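Local coordinates for protein putative TetR-family transcriptional regulator (Syntrophomonas wolfei subsp. wolfei, PDB 3LWJ) that is a putative transcriptional regulator of the TetR family that probably binds DNA through a predicted N-terminal helix-turn-helix motif, at residues His158-Ile163 with Ser188-Leu193; Thr96-Ala101 with Glu181-Val186; Ser73-Tyr78 with Ile90-Leu95; Phe67-Ile72 with Glu128-Glu133. One frame throughout, in Å; residues are numbered along the deposited sequence.

Contact 1 of 4, residues His158-Ile163 with Ser188-Leu193; sequences HSILAI and SFHKTL
The last two helices of the TetR-like C-terminal domain, the pair that commonly forms the dimer interface in this family, meet here through Ser-159, Ile-160 and Ile-163 of helix 153-173 and Phe-189 and His-190 of helix 179-195. The segments run antiparallel with their axes 11.5 Å apart, a wide spacing spanned largely by the two rings. Ile-160 crosses His-190 at about a right angle and lies at the imidazole edge, its CG2 3.6 Å from His-190 NE2. Turned beside its own backbone N (chi1 -71°), the ring brings ND1 to Val-186 O, a hydrogen bond that limits its rotation. Ile-163 CG2 touches both rings obliquely, 3.9 Å from Phe-189 CD2 and 3.9 Å from His-190 CE1. At the edge of Phe-189, Ser-159 OG sits 4.2 Å from CZ and bonds back to Ile-156 O; Phe-189 also packs on Ser-159 of the second subunit. An alanine at His-190 removes the donor to Val-186 O and would probably open a gap beside Ile-160 and Ile-163. The buried NE2 has no polar partner and lies against carbons of Ile-160 and Lys-93, which is consistent with a neutral imidazole carrying its proton on ND1.

Contact 2 of 4, residues Thr96-Ala101 with Glu181-Val186; sequences TMEVFA and EMIEMV
Met-97 and Met-182, both selenomethionine in this crystal, slant across each other and carry the centre of the contact. The terminal methyl CE of Met-97 touches the SE atom of Met-182 at 3.5 Å. The two chains arrive there differently: Met-182 runs out extended as far as SE and bends only at its last torsion, whereas Met-97 is folded, with a nearly eclipsed chi2 (-15°) that suggests some strain and with a second bend at chi3. The bends carry the Met-97 methyl across its helix, to the edge of the Phe-100 ring and in its plane, where it still meets Met-182; the base of the side chain also faces helix 179-195. There Met-97 and Val-186 reach for each other tip to tip, Met-97 CG lying 4.2 Å from Val-186 CG2, and Met-97 CB rests 4.1 Å from Ile-183 CG1. Ile-183 sends its CD1 in another direction, crossing Glu-98 at about a right angle and coming 3.8 Å from Glu-98 OE2. The charge of that carboxylate is met by Lys-179, which forms a salt bridge with Glu-98 OE1 near the start of helix 179-195. Polar atoms therefore gather on one flank of an otherwise apolar meeting. The two segments are antiparallel, at 155°. Helix 153-173 packs against both, with Ser-167 touching Met-97, Met-182 and Val-186, and Trp-171 touching Met-182. Helix 56-79 packs against segment 96-101, placing Phe-67 and Ile-71 on Val-99, while Met-185 on segment 181-186 meets His-158 of the second subunit.

Contact 3 of 4, residues Ser73-Tyr78 with Ile90-Leu95; sequences SSISEY and IETKRL. With EDO (1,2-ethanediol), chain B.
The Tyr-78 ring takes the methyl CG2 of Thr-92 at its edge, near the ring plane and 4.1 Å from CD2, while Leu-95 CD1 and Glu-91 CB approach the ring obliquely. The second flat group, the Arg-94 guanidinium, receives the Glu-91 carboxylate at its edge and in its plane. Its grip is side-on and bidentate: Arg-94 NE donates to Glu-91 OE1, and Arg-94 NH2 reaches the syn lone pair of Glu-91 OE2 at 2.8 Å in a nearly straight bond (164°). This salt bridge draws the end of Glu-91 away from helix 56-79, but its CB and CG remain against the tyrosine hydroxyl, with Tyr-78 OH 3.6 Å from Glu-91 CB. A lysine at Glu-91 would probably leave the Arg-94 guanidinium without its carboxylate and set a like charge beside it. With CG anti to the backbone N (chi1 176°), the Tyr-78 ring extends toward helix 85-102; its CB, directed at that helix by the backbone, lies 3.9 Å from Leu-95 CD1. Deeper in, Ile-75 CG2 and Thr-92 CG2 are pressed tightly together at 3.5 Å. Thr-92 OG1 bonds to Arg-88 O and also accepts from Lys-93 NZ at 2.9 Å. The ammonium has another bond to Phe-89 O and a weak one to an ethanediol, probably from the crystallisation liquor, which in turn bonds to Asn-138. Helices 56-79 and 85-102 form an antiparallel hairpin here, with Phe-134 of helix 118-144 against Ile-75, and with Ile-160 of helix 153-173 and His-190 of helix 179-195 against Lys-93.

Contact 4 of 4, residues Phe67-Ile72 with Glu128-Glu133; sequences FAKQII and EDRLLE
Arg-130 and Leu-131 pack on Ala-68, Ile-71 and Ile-72 where two long helices of the core run side by side. Segments 67-72 and 128-133 are nearly parallel, at 16°, with axes 10.2 Å apart; this is a mainly apolar helix-helix contact overlaid on one flank by an arginine. Arg-130 starts with CG anti to the backbone N (chi1 -176°) and continues extended to NE, which lays its guanidinium across helix 56-79. Ala-68 CB, 3.7 Å from Arg-130 NH1, and the backbone N of Lys-69 lie over one face of the flat group. Ile-72 CD1 meets it obliquely, 3.8 Å from Arg-130 NE. A weak hydrogen bond from NH1 to Glu-65 O adds some polar hold. Lys-69 lies alongside Arg-130 and points the same way, its CB 3.8 Å from Arg-130 NH2, but its extended chain carries NZ off to 6.9 Å from that same NH2, so the like charges are kept apart. Beneath the arginine, the branch CD2 of Leu-131 does the apolar work. It crosses Ile-71 at about a right angle, 3.9 Å from Ile-71 CG2, and also lies 4.3 Å from Ile-72 CG1. Phe-127 on Ala-68 and Phe-134 on Ile-72 extend the same interface along helix 118-144. Beyond it, Glu-128 turns to Lys-165 of helix 153-173 in a salt bridge. The arrangement is that of the TetR fold, in which the helix following the helix-turn-helix domain packs on the long helices of the all-helical C-terminal core and connects the two domains.

From the N terminus, helix 56-79 opens contact 4 with residues 67-72 and, directly after, contact 3 with residues 73-78. Contact 3 closes first, at 90-95, giving a short helical hairpin that lies wholly within the longer loop contact 4 closes at 128-133. Before that closure, residues 96-101 open contact 2, so contacts 2 and 4 cross. Contact 1 opens at 158-163, and contact 2 closes at 181-186 before contact 1 does at 188-193; these two cross as well and share helix 179-195. Lys-93 touches both Ile-160 and His-190, linking contacts 3 and 1. Together the four join the helix after the predicted DNA-binding motif to the core and to the helices facing the second subunit.

Contact 1 of 4, residues His158-Ile163 with Ser188-Leu193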
# COMPACT_ATOMS: atom_id res chain seq x y z
N HIS A 158 -2.32 -10.90 -3.02
CA HIS A 158 -1.98 -9.75 -2.21
C HIS A 158 -0.76 -9.00 -2.76
O HIS A 158 -0.76 -7.77 -2.80
CB HIS A 158 -1.73 -10.16 -0.75
CG HIS A 158 -2.98 -10.38 0.03
ND1 HIS A 158 -3.62 -11.60 0.09
CD2 HIS A 158 -3.69 -9.54 0.82
CE1 HIS A 158 -4.67 -11.51 0.89
NE2 HIS A 158 -4.74 -10.26 1.34
N SER A 159 0.26 -9.71 -3.26
CA SER A 159 1.41 -9.01 -3.82
C SER A 159 1.10 -8.24 -5.07
O SER A 159 1.65 -7.13 -5.27
CB SER A 159 2.59 -9.97 -4.05
OG SER A 159 2.44 -10.81 -5.18
N ILE A 160 0.21 -8.78 -5.91
CA ILE A 160 -0.26 -8.09 -7.14
C ILE A 160 -1.02 -6.83 -6.75
O ILE A 160 -0.67 -5.73 -7.18
CB ILE A 160 -1.15 -8.98 -8.01
CG1 ILE A 160 -0.37 -10.23 -8.47
CG2 ILE A 160 -1.66 -8.18 -9.19
CD1 ILE A 160 -1.30 -11.33 -9.11
N LEU A 161 -1.99 -6.98 -5.86
CA LEU A 161 -2.74 -5.84 -5.39
C LEU A 161 -1.84 -4.81 -4.75
O LEU A 161 -1.96 -3.63 -5.06
CB LEU A 161 -3.87 -6.24 -4.42
CG LEU A 161 -4.83 -5.08 -4.05
CD1 LEU A 161 -5.31 -4.34 -5.28
CD2 LEU A 161 -6.02 -5.59 -3.26
N ALA A 162 -0.93 -5.25 -3.90
CA ALA A 162 -0.06 -4.32 -3.16
C ALA A 162 0.80 -3.46 -4.07
O ALA A 162 0.92 -2.23 -3.88
CB ALA A 162 0.81 -5.08 -2.11
N ILE A 163 1.47 -4.07 -5.04
CA ILE A 163 2.33 -3.29 -5.94
C ILE A 163 1.50 -2.35 -6.80
O ILE A 163 1.93 -1.22 -7.16
CB ILE A 163 3.30 -4.19 -6.78
CG1 ILE A 163 4.43 -3.37 -7.42
CG2 ILE A 163 2.58 -4.95 -7.86
CD1 ILE A 163 5.06 -2.35 -6.56
N SER A 188 7.49 -5.02 -15.01
CA SER A 188 8.81 -5.59 -14.73
C SER A 188 8.73 -6.50 -13.54
O SER A 188 9.24 -7.59 -13.59
CB SER A 188 9.85 -4.51 -14.45
OG SER A 188 11.12 -5.11 -14.23
N PHE A 189 8.08 -6.05 -12.45
CA PHE A 189 7.95 -6.92 -11.29
C PHE A 189 7.24 -8.26 -11.60
O PHE A 189 7.66 -9.36 -11.12
CB PHE A 189 7.18 -6.21 -10.16
CG PHE A 189 6.56 -7.18 -9.19
CD1 PHE A 189 7.36 -7.85 -8.29
CD2 PHE A 189 5.21 -7.48 -9.23
CE1 PHE A 189 6.82 -8.78 -7.42
CE2 PHE A 189 4.65 -8.38 -8.33
CZ PHE A 189 5.44 -9.04 -7.44
N HIS A 190 6.14 -8.20 -12.35
CA HIS A 190 5.39 -9.44 -12.68
C HIS A 190 6.19 -10.39 -13.56
O HIS A 190 6.12 -11.62 -13.40
CB HIS A 190 4.02 -9.13 -13.28
CG HIS A 190 3.06 -8.58 -12.28
ND1 HIS A 190 2.94 -7.23 -12.05
CD2 HIS A 190 2.21 -9.19 -11.43
CE1 HIS A 190 2.04 -7.03 -11.11
NE2 HIS A 190 1.58 -8.20 -10.71
N LYS A 191 7.03 -9.82 -14.44
CA LYS A 191 7.96 -10.61 -15.24
C LYS A 191 8.93 -11.37 -14.35
O LYS A 191 9.10 -12.59 -14.48
CB LYS A 191 8.71 -9.77 -16.26
CG LYS A 191 9.87 -10.54 -17.00
CD LYS A 191 11.01 -9.61 -17.51
CE LYS A 191 11.78 -8.86 -16.38
NZ LYS A 191 12.54 -9.72 -15.42
N THR A 192 9.58 -10.64 -13.46
CA THR A 192 10.51 -11.28 -12.52
C THR A 192 9.83 -12.30 -11.61
O THR A 192 10.40 -13.36 -11.32
CB THR A 192 11.21 -10.25 -11.65
OG1 THR A 192 11.94 -9.35 -12.49
CG2 THR A 192 12.18 -10.91 -10.71
N LEU A 193 8.63 -11.98 -11.14
CA LEU A 193 7.86 -12.93 -10.31
C LEU A 193 7.60 -14.25 -11.04
O LEU A 193 7.70 -15.35 -10.44
CB LEU A 193 6.52 -12.29 -9.86
CG LEU A 193 5.44 -13.15 -9.20
CD1 LEU A 193 6.03 -13.81 -7.99
CD2 LEU A 193 4.11 -12.31 -8.85

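Contact 2 of 4, residues Thr96-Ala101 with Glu181-Val186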
# COMPACT_ATOMS: atom_id res chain seq x y z
N THR A 96 -5.03 -3.45 -16.12
CA THR A 96 -5.53 -2.95 -14.85
C THR A 96 -5.02 -1.55 -14.64
O THR A 96 -5.77 -0.66 -14.25
CB THR A 96 -5.11 -3.82 -13.65
OG1 THR A 96 -5.59 -5.15 -13.82
CG2 THR A 96 -5.63 -3.23 -12.36
N MSE A 97 -3.73 -1.35 -14.90
CA MSE A 97 -3.09 -0.04 -14.65
C MSE A 97 -3.78 1.01 -15.57
O MSE A 97 -3.97 2.18 -15.18
CB MSE A 97 -1.55 -0.06 -14.88
CG MSE A 97 -0.55 -0.67 -13.72
SE MSE A 97 -1.46 -0.85 -12.00
CE MSE A 97 -0.83 0.76 -11.12
N GLU A 98 -4.18 0.60 -16.78
CA GLU A 98 -4.90 1.54 -17.67
C GLU A 98 -6.31 1.88 -17.16
O GLU A 98 -6.78 3.00 -17.33
CB GLU A 98 -5.00 1.03 -19.12
CG GLU A 98 -3.66 0.78 -19.87
CD GLU A 98 -2.93 2.04 -20.39
OE1 GLU A 98 -3.44 3.19 -20.20
OE2 GLU A 98 -1.83 1.86 -20.99
N VAL A 99 -7.01 0.93 -16.53
CA VAL A 99 -8.32 1.25 -15.94
C VAL A 99 -8.11 2.29 -14.83
O VAL A 99 -8.84 3.28 -14.75
CB VAL A 99 -9.06 -0.01 -15.42
CG1 VAL A 99 -10.34 0.35 -14.74
CG2 VAL A 99 -9.34 -1.00 -16.55
N PHE A 100 -7.08 2.09 -14.00
CA PHE A 100 -6.77 3.08 -12.97
C PHE A 100 -6.63 4.47 -13.62
O PHE A 100 -7.27 5.41 -13.16
CB PHE A 100 -5.47 2.75 -12.22
CG PHE A 100 -5.53 1.56 -11.31
CD1 PHE A 100 -6.70 1.13 -10.77
CD2 PHE A 100 -4.37 0.92 -10.94
CE1 PHE A 100 -6.73 0.04 -9.89
CE2 PHE A 100 -4.40 -0.15 -10.08
CZ PHE A 100 -5.61 -0.59 -9.56
N ALA A 101 -5.84 4.58 -14.68
CA ALA A 101 -5.58 5.86 -15.35
C ALA A 101 -6.83 6.51 -15.98
O ALA A 101 -6.95 7.75 -16.02
CB ALA A 101 -4.47 5.71 -16.40
N GLU A 181 6.38 5.16 -16.12
CA GLU A 181 7.23 4.55 -15.11
C GLU A 181 6.45 3.62 -14.21
O GLU A 181 6.96 2.59 -13.82
CB GLU A 181 7.92 5.63 -14.28
CG GLU A 181 9.02 6.33 -15.06
CD GLU A 181 9.52 7.59 -14.38
OE1 GLU A 181 8.84 8.17 -13.49
OE2 GLU A 181 10.63 7.99 -14.72
N MSE A 182 5.19 3.96 -13.91
CA MSE A 182 4.36 3.12 -13.06
C MSE A 182 3.99 1.85 -13.77
O MSE A 182 4.08 0.76 -13.21
CB MSE A 182 3.08 3.86 -12.68
CG MSE A 182 1.97 3.00 -12.10
SE MSE A 182 0.25 3.98 -11.94
CE MSE A 182 -0.23 4.10 -13.82
N ILE A 183 3.61 1.99 -15.03
CA ILE A 183 3.24 0.83 -15.82
C ILE A 183 4.48 -0.08 -15.96
O ILE A 183 4.39 -1.29 -15.65
CB ILE A 183 2.64 1.25 -17.19
CG1 ILE A 183 1.30 1.95 -16.97
CG2 ILE A 183 2.48 0.03 -18.11
CD1 ILE A 183 0.73 2.66 -18.25
N GLU A 184 5.63 0.51 -16.31
CA GLU A 184 6.88 -0.28 -16.50
C GLU A 184 7.27 -1.03 -15.22
O GLU A 184 7.62 -2.20 -15.28
CB GLU A 184 8.05 0.60 -16.97
CG GLU A 184 9.42 -0.10 -16.97
N MSE A 185 7.20 -0.35 -14.08
CA MSE A 185 7.56 -0.98 -12.81
C MSE A 185 6.71 -2.20 -12.57
O MSE A 185 7.21 -3.26 -12.18
CB MSE A 185 7.32 0.01 -11.66
CG MSE A 185 7.54 -0.56 -10.25
SE MSE A 185 7.10 0.77 -8.94
CE MSE A 185 8.56 1.95 -9.34
N VAL A 186 5.40 -2.03 -12.73
CA VAL A 186 4.48 -3.07 -12.43
C VAL A 186 4.72 -4.26 -13.36
O VAL A 186 4.76 -5.39 -12.92
CB VAL A 186 3.04 -2.56 -12.47
CG1 VAL A 186 2.10 -3.69 -12.46
CG2 VAL A 186 2.73 -1.58 -11.27

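Contact 3 of 4, residues Ser73-Tyr78 with Ile90-Leu95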
# COMPACT_ATOMS: atom_id res chain seq x y z
N SER A 73 -14.10 -6.99 -15.84
CA SER A 73 -14.67 -7.23 -17.18
C SER A 73 -13.67 -6.94 -18.31
O SER A 73 -13.65 -7.65 -19.33
CB SER A 73 -15.96 -6.42 -17.39
OG SER A 73 -15.70 -5.04 -17.38
N SER A 74 -12.81 -5.95 -18.14
CA SER A 74 -11.73 -5.74 -19.11
C SER A 74 -10.82 -6.98 -19.22
O SER A 74 -10.48 -7.42 -20.30
CB SER A 74 -10.90 -4.53 -18.72
OG SER A 74 -11.74 -3.39 -18.65
N ILE A 75 -10.45 -7.53 -18.08
CA ILE A 75 -9.58 -8.70 -18.03
C ILE A 75 -10.32 -9.92 -18.65
O ILE A 75 -9.79 -10.63 -19.53
CB ILE A 75 -9.15 -9.00 -16.58
CG1 ILE A 75 -8.24 -7.88 -16.04
CG2 ILE A 75 -8.40 -10.33 -16.47
CD1 ILE A 75 -7.86 -8.02 -14.57
N SER A 76 -11.55 -10.15 -18.19
CA SER A 76 -12.39 -11.28 -18.67
C SER A 76 -12.65 -11.21 -20.16
O SER A 76 -12.61 -12.24 -20.85
CB SER A 76 -13.71 -11.34 -17.91
OG SER A 76 -13.46 -11.39 -16.52
N GLU A 77 -12.89 -10.02 -20.68
CA GLU A 77 -13.00 -9.85 -22.13
C GLU A 77 -11.71 -10.22 -22.87
O GLU A 77 -11.75 -10.84 -23.91
CB GLU A 77 -13.39 -8.41 -22.47
CG GLU A 77 -14.86 -8.12 -22.20
CD GLU A 77 -15.16 -6.66 -21.91
OE1 GLU A 77 -14.31 -5.79 -22.20
OE2 GLU A 77 -16.25 -6.38 -21.36
N TYR A 78 -10.56 -9.82 -22.34
CA TYR A 78 -9.27 -10.12 -22.97
C TYR A 78 -9.02 -11.65 -23.03
O TYR A 78 -8.44 -12.18 -23.99
CB TYR A 78 -8.14 -9.41 -22.20
CG TYR A 78 -6.73 -9.71 -22.68
CD1 TYR A 78 -6.39 -9.60 -24.01
CD2 TYR A 78 -5.75 -10.09 -21.78
CE1 TYR A 78 -5.07 -9.84 -24.43
CE2 TYR A 78 -4.45 -10.35 -22.20
CZ TYR A 78 -4.12 -10.24 -23.51
OH TYR A 78 -2.82 -10.49 -23.88
N ILE A 90 1.08 -11.05 -17.65
CA ILE A 90 1.67 -9.74 -17.84
C ILE A 90 0.66 -8.72 -18.29
O ILE A 90 0.53 -7.66 -17.66
CB ILE A 90 2.79 -9.75 -18.86
CG1 ILE A 90 3.85 -10.77 -18.47
CG2 ILE A 90 3.37 -8.39 -18.95
CD1 ILE A 90 4.33 -10.66 -17.00
N GLU A 91 -0.01 -8.99 -19.41
CA GLU A 91 -0.82 -7.95 -20.03
C GLU A 91 -1.99 -7.55 -19.19
O GLU A 91 -2.44 -6.40 -19.30
CB GLU A 91 -1.37 -8.37 -21.40
CG GLU A 91 -0.52 -8.04 -22.55
CD GLU A 91 0.01 -6.63 -22.58
OE1 GLU A 91 -0.77 -5.64 -22.60
OE2 GLU A 91 1.24 -6.53 -22.61
N THR A 92 -2.54 -8.47 -18.38
CA THR A 92 -3.65 -8.08 -17.52
C THR A 92 -3.22 -6.97 -16.51
O THR A 92 -4.04 -6.17 -16.10
CB THR A 92 -4.32 -9.24 -16.77
OG1 THR A 92 -3.34 -10.08 -16.11
CG2 THR A 92 -5.17 -10.08 -17.75
N LYS A 93 -1.94 -6.94 -16.15
CA LYS A 93 -1.47 -5.93 -15.20
C LYS A 93 -1.45 -4.57 -15.91
O LYS A 93 -1.96 -3.60 -15.40
CB LYS A 93 -0.10 -6.31 -14.65
CG LYS A 93 -0.02 -7.70 -14.04
CD LYS A 93 -1.08 -7.97 -13.00
CE LYS A 93 -1.08 -9.43 -12.65
NZ LYS A 93 -1.75 -10.30 -13.68
N ARG A 94 -0.97 -4.54 -17.15
CA ARG A 94 -1.09 -3.32 -17.93
C ARG A 94 -2.55 -2.86 -18.09
O ARG A 94 -2.87 -1.69 -17.83
CB ARG A 94 -0.40 -3.45 -19.29
CG ARG A 94 -0.76 -2.33 -20.21
CD ARG A 94 0.29 -2.02 -21.28
NE ARG A 94 1.00 -3.17 -21.82
CZ ARG A 94 2.30 -3.18 -22.11
NH1 ARG A 94 3.03 -2.09 -21.88
NH2 ARG A 94 2.87 -4.28 -22.63
N LEU A 95 -3.44 -3.77 -18.49
CA LEU A 95 -4.87 -3.44 -18.54
C LEU A 95 -5.36 -2.84 -17.26
O LEU A 95 -6.08 -1.84 -17.31
CB LEU A 95 -5.77 -4.66 -18.80
CG LEU A 95 -5.97 -5.07 -20.23
CD1 LEU A 95 -6.90 -6.28 -20.28
CD2 LEU A 95 -6.49 -3.88 -21.06
C1 EDO B . -5.22 -12.29 -11.83
O1 EDO B . -5.91 -11.80 -13.01
C2 EDO B . -3.70 -12.10 -11.70
O2 EDO B . -2.90 -12.77 -12.69

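Contact 4 of 4, residues Phe67-Ile72 with Glu128-Glu133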
# COMPACT_ATOMS: atom_id res chain seq x y z
N PHE A 67 -15.93 0.36 -10.30
CA PHE A 67 -14.50 0.31 -10.59
C PHE A 67 -14.01 -1.14 -10.69
O PHE A 67 -13.38 -1.53 -11.66
CB PHE A 67 -13.77 1.06 -9.48
CG PHE A 67 -12.37 1.58 -9.80
CD1 PHE A 67 -11.89 1.75 -11.10
CD2 PHE A 67 -11.56 1.96 -8.73
CE1 PHE A 67 -10.62 2.27 -11.32
CE2 PHE A 67 -10.29 2.48 -8.94
CZ PHE A 67 -9.82 2.64 -10.25
N ALA A 68 -14.32 -1.94 -9.67
CA ALA A 68 -13.98 -3.38 -9.66
C ALA A 68 -14.58 -4.06 -10.89
O ALA A 68 -13.95 -4.89 -11.52
CB ALA A 68 -14.51 -4.08 -8.36
N LYS A 69 -15.81 -3.70 -11.19
CA LYS A 69 -16.53 -4.29 -12.27
C LYS A 69 -15.84 -4.01 -13.62
O LYS A 69 -15.76 -4.88 -14.48
CB LYS A 69 -17.97 -3.78 -12.29
CG LYS A 69 -18.82 -4.51 -13.30
CD LYS A 69 -20.24 -4.00 -13.37
CE LYS A 69 -21.01 -4.85 -14.38
NZ LYS A 69 -22.33 -4.27 -14.67
N GLN A 70 -15.37 -2.79 -13.79
CA GLN A 70 -14.66 -2.40 -15.02
C GLN A 70 -13.28 -3.10 -15.17
O GLN A 70 -12.93 -3.57 -16.26
CB GLN A 70 -14.52 -0.88 -15.07
CG GLN A 70 -13.97 -0.29 -16.37
CD GLN A 70 -13.66 1.20 -16.21
OE1 GLN A 70 -14.09 1.84 -15.23
NE2 GLN A 70 -12.88 1.76 -17.15
N ILE A 71 -12.54 -3.20 -14.06
CA ILE A 71 -11.28 -3.96 -14.01
C ILE A 71 -11.52 -5.44 -14.38
O ILE A 71 -10.87 -5.99 -15.28
CB ILE A 71 -10.61 -3.86 -12.58
CG1 ILE A 71 -10.20 -2.40 -12.26
CG2 ILE A 71 -9.39 -4.79 -12.45
CD1 ILE A 71 -9.74 -2.19 -10.81
N ILE A 72 -12.48 -6.07 -13.71
CA ILE A 72 -12.72 -7.51 -13.88
C ILE A 72 -13.25 -7.85 -15.28
O ILE A 72 -12.88 -8.86 -15.83
CB ILE A 72 -13.67 -8.07 -12.78
CG1 ILE A 72 -12.98 -7.98 -11.41
CG2 ILE A 72 -14.15 -9.55 -13.09
CD1 ILE A 72 -13.90 -8.39 -10.29
N GLU A 128 -11.20 -4.29 -2.45
CA GLU A 128 -9.97 -5.08 -2.47
C GLU A 128 -10.19 -6.60 -2.38
O GLU A 128 -9.55 -7.34 -3.13
CB GLU A 128 -9.00 -4.54 -1.41
CG GLU A 128 -8.45 -3.17 -1.89
CD GLU A 128 -7.45 -2.49 -0.99
OE1 GLU A 128 -7.42 -2.76 0.22
OE2 GLU A 128 -6.71 -1.64 -1.52
N ASP A 129 -11.10 -7.06 -1.52
CA ASP A 129 -11.43 -8.50 -1.38
C ASP A 129 -11.95 -9.04 -2.70
O ASP A 129 -11.64 -10.20 -3.09
CB ASP A 129 -12.48 -8.75 -0.27
CG ASP A 129 -11.89 -8.72 1.14
OD1 ASP A 129 -10.64 -8.61 1.32
OD2 ASP A 129 -12.70 -8.82 2.10
N ARG A 130 -12.72 -8.23 -3.40
CA ARG A 130 -13.28 -8.64 -4.69
C ARG A 130 -12.20 -8.84 -5.75
O ARG A 130 -12.19 -9.87 -6.45
CB ARG A 130 -14.27 -7.59 -5.20
CG ARG A 130 -14.98 -7.97 -6.50
CD ARG A 130 -16.17 -7.08 -6.73
NE ARG A 130 -16.77 -7.25 -8.05
CZ ARG A 130 -17.63 -6.40 -8.57
NH1 ARG A 130 -18.00 -5.30 -7.90
NH2 ARG A 130 -18.13 -6.63 -9.78
N LEU A 131 -11.29 -7.88 -5.84
CA LEU A 131 -10.13 -8.00 -6.71
C LEU A 131 -9.24 -9.19 -6.29
O LEU A 131 -8.84 -9.99 -7.12
CB LEU A 131 -9.32 -6.70 -6.70
CG LEU A 131 -9.97 -5.47 -7.33
CD1 LEU A 131 -8.97 -4.36 -7.23
CD2 LEU A 131 -10.48 -5.69 -8.81
N LEU A 132 -8.96 -9.32 -4.99
CA LEU A 132 -8.15 -10.42 -4.50
C LEU A 132 -8.71 -11.81 -4.85
O LEU A 132 -7.95 -12.70 -5.29
CB LEU A 132 -7.90 -10.33 -2.98
CG LEU A 132 -6.95 -9.19 -2.57
CD1 LEU A 132 -7.14 -8.85 -1.06
CD2 LEU A 132 -5.50 -9.55 -2.90
N GLU A 133 -10.02 -11.99 -4.68
CA GLU A 133 -10.69 -13.23 -5.04
C GLU A 133 -10.57 -13.48 -6.54
O GLU A 133 -10.22 -14.57 -6.96
CB GLU A 133 -12.18 -13.22 -4.61
CG GLU A 133 -12.43 -13.48 -3.09